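Local structure of uncharacterized conserved protein of COG5135 (Nostoc punctiforme, 2I51) at residues D93-S98 / Q104-A109. The protein binds flavin mononucleotide and is related to pyridoxamine 5'-phosphate oxidases, although its own reaction and substrate are not established. Sequence-based numbering, arbitrary orientation.
Sequences DLTLIS and QDLQPA. With EDO (1,2-ethanediol), chain L; EDO (1,2-ethanediol), chain M; EDO (1,2-ethanediol), chain K.
Leu-106 lies across the side chain of Ile-97, its CB 3.9 Å from Ile-97 CG1, the two side chains crossing at about a right angle. This joins the end of strand 86-97, in the antiparallel sheet of the split-barrel, FMN-binding fold of the pyridoxamine 5'-phosphate oxidase family, to the helix that follows it, 107-116, with Leu-106 at the N-cap. Farther back along the strand, the Thr-95 methyl CG2 meets Leu-106 CD1 at 4.0 Å. His-103, in the connecting loop, touches both Thr-95 and Ile-97. Past Ile-97, Gln-107 bends at its second torsion (chi2 -65°) and brings its amide back to the strand end. There NE2 donates a 2.9 Å hydrogen bond to Ser-98 O, nearly straight at 167° about the hydrogen, with the oxygen in the amide plane. Ser-98 OG forms a hydrogen bond with Asp-100 N, so Ser-98 meets Gln-107 through its backbone carbonyl. Gln-107 OE1 accepts a hydrogen bond from Arg-110 NH1, and the two bonds together should hold the amide against flipping. With an alanine here, the Ser-98 carbonyl is likely to lose its side-chain donor, Arg-110 NH1 its OE1 partner and the Ile-97 CG2 methyl the amide packed against it, Gln-107 NE2 standing 3.5 Å from that methyl.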
loop_
_atom_site.group_PDB
_atom_site.type_symbol
_atom_site.label_atom_id
_atom_site.label_comp_id
_atom_site.label_asym_id
_atom_site.label_seq_id
_atom_site.Cartn_x
_atom_site.Cartn_y
_atom_site.Cartn_z
ATOM N N ASP A 93 7.112 0.835 -14.716
ATOM C CA ASP A 93 6.156 0.169 -15.582
ATOM C C ASP A 93 6.041 -1.306 -15.263
ATOM O O ASP A 93 6.997 -1.984 -14.912
ATOM C CB ASP A 93 6.499 0.338 -17.045
ATOM C CG ASP A 93 6.069 1.677 -17.585
ATOM O OD1 ASP A 93 4.872 2.064 -17.472
ATOM O OD2 ASP A 93 6.953 2.331 -18.120
ATOM N N LEU A 94 4.801 -1.758 -15.321
ATOM C CA LEU A 94 4.455 -3.140 -15.180
ATOM C C LEU A 94 4.413 -3.854 -16.510
ATOM O O LEU A 94 3.992 -3.319 -17.495
ATOM C CB LEU A 94 3.089 -3.300 -14.515
ATOM C CG LEU A 94 3.020 -2.808 -13.053
ATOM C CD1 LEU A 94 1.551 -2.734 -12.544
ATOM C CD2 LEU A 94 3.885 -3.648 -12.129
ATOM N N THR A 95 4.778 -5.121 -16.499
ATOM C CA THR A 95 4.551 -6.037 -17.615
ATOM C C THR A 95 3.722 -7.219 -17.091
ATOM O O THR A 95 4.123 -7.846 -16.126
ATOM C CB THR A 95 5.880 -6.566 -18.169
ATOM O OG1 THR A 95 6.762 -5.493 -18.539
ATOM C CG2 THR A 95 5.662 -7.432 -19.421
ATOM N N LEU A 96 2.598 -7.508 -17.707
ATOM C CA LEU A 96 1.728 -8.588 -17.305
ATOM C C LEU A 96 1.837 -9.668 -18.375
ATOM O O LEU A 96 1.507 -9.435 -19.540
ATOM C CB LEU A 96 0.286 -8.088 -17.204
ATOM C CG LEU A 96 -0.755 -9.010 -16.576
ATOM C CD1 LEU A 96 -0.509 -9.331 -15.095
ATOM C CD2 LEU A 96 -2.158 -8.403 -16.749
ATOM N N ILE A 97 2.395 -10.795 -17.974
ATOM C CA ILE A 97 2.626 -11.925 -18.875
ATOM C C ILE A 97 1.611 -13.008 -18.516
ATOM O O ILE A 97 1.706 -13.673 -17.472
ATOM C CB ILE A 97 4.083 -12.454 -18.767
ATOM C CG1 ILE A 97 5.097 -11.331 -18.927
ATOM C CG2 ILE A 97 4.397 -13.530 -19.836
ATOM C CD1 ILE A 97 5.560 -10.796 -17.666
ATOM N N SER A 98 0.646 -13.191 -19.405
ATOM C CA SER A 98 -0.465 -14.134 -19.225
ATOM C C SER A 98 -0.304 -15.237 -20.259
ATOM O O SER A 98 0.787 -15.430 -20.782
ATOM C CB SER A 98 -1.796 -13.415 -19.402
ATOM O OG SER A 98 -1.922 -12.946 -20.730
ATOM N N GLN A 104 5.697 -12.946 -25.809
ATOM C CA GLN A 104 6.169 -14.316 -26.084
ATOM C C GLN A 104 7.570 -14.532 -25.606
ATOM O O GLN A 104 7.901 -15.632 -25.112
ATOM C CB GLN A 104 6.061 -14.648 -27.571
ATOM C CG GLN A 104 4.685 -15.065 -27.967
ATOM C CD GLN A 104 4.111 -16.159 -27.052
ATOM O OE1 GLN A 104 3.236 -15.862 -26.242
ATOM N NE2 GLN A 104 4.662 -17.406 -27.113
ATOM N N ASP A 105 8.403 -13.506 -25.711
ATOM C CA ASP A 105 9.767 -13.577 -25.219
ATOM C C ASP A 105 9.900 -13.824 -23.724
ATOM O O ASP A 105 10.945 -14.254 -23.275
ATOM C CB ASP A 105 10.572 -12.320 -25.584
ATOM C CG ASP A 105 9.932 -11.014 -25.072
ATOM O OD1 ASP A 105 8.684 -10.879 -25.082
ATOM O OD2 ASP A 105 10.696 -10.095 -24.699
ATOM N N LEU A 106 8.849 -13.536 -22.946
ATOM C CA LEU A 106 8.891 -13.745 -21.521
ATOM C C LEU A 106 8.105 -14.994 -21.089
ATOM O O LEU A 106 7.902 -15.202 -19.892
ATOM C CB LEU A 106 8.325 -12.513 -20.787
ATOM C CG LEU A 106 9.286 -11.301 -20.840
ATOM C CD1 LEU A 106 8.577 -10.026 -20.499
ATOM C CD2 LEU A 106 10.417 -11.569 -19.834
ATOM N N GLN A 107 7.652 -15.792 -22.037
ATOM C CA GLN A 107 6.977 -17.051 -21.609
ATOM C C GLN A 107 7.895 -17.934 -20.772
ATOM O O GLN A 107 7.445 -18.509 -19.792
ATOM C CB GLN A 107 6.326 -17.787 -22.761
ATOM C CG GLN A 107 5.088 -17.054 -23.265
ATOM C CD GLN A 107 3.971 -16.975 -22.269
ATOM O OE1 GLN A 107 3.751 -17.926 -21.505
ATOM N NE2 GLN A 107 3.227 -15.830 -22.272
ATOM N N PRO A 108 9.194 -18.115 -21.138
ATOM C CA PRO A 108 10.036 -18.917 -20.280
ATOM C C PRO A 108 10.069 -18.410 -18.829
ATOM O O PRO A 108 10.069 -19.237 -17.897
ATOM C CB PRO A 108 11.404 -18.852 -20.965
ATOM C CG PRO A 108 11.068 -18.627 -22.411
ATOM C CD PRO A 108 9.900 -17.728 -22.395
ATOM N N ALA A 109 10.065 -17.082 -18.621
ATOM C CA ALA A 109 10.031 -16.545 -17.282
ATOM C C ALA A 109 8.745 -16.892 -16.584
ATOM O O ALA A 109 8.724 -17.194 -15.418
ATOM C CB ALA A 109 10.228 -15.025 -17.299
HETATM C C1 EDO L . 1.332 -4.550 -19.367
HETATM O O1 EDO L . 1.837 -3.505 -20.207
HETATM C C2 EDO L . 1.628 -5.867 -20.056
HETATM O O2 EDO L . 2.994 -6.144 -20.195
HETATM C C1 EDO M . 1.319 -18.283 -24.567
HETATM O O1 EDO M . 1.032 -17.295 -25.569
HETATM C C2 EDO M . 1.759 -19.574 -25.237
HETATM O O2 EDO M . 3.054 -19.440 -25.844
HETATM C C1 EDO K . 6.057 -10.723 -28.308
HETATM O O1 EDO K . 4.819 -11.428 -28.155
HETATM C C2 EDO K . 5.883 -9.210 -28.205
HETATM O O2 EDO K . 6.464 -8.745 -26.976
#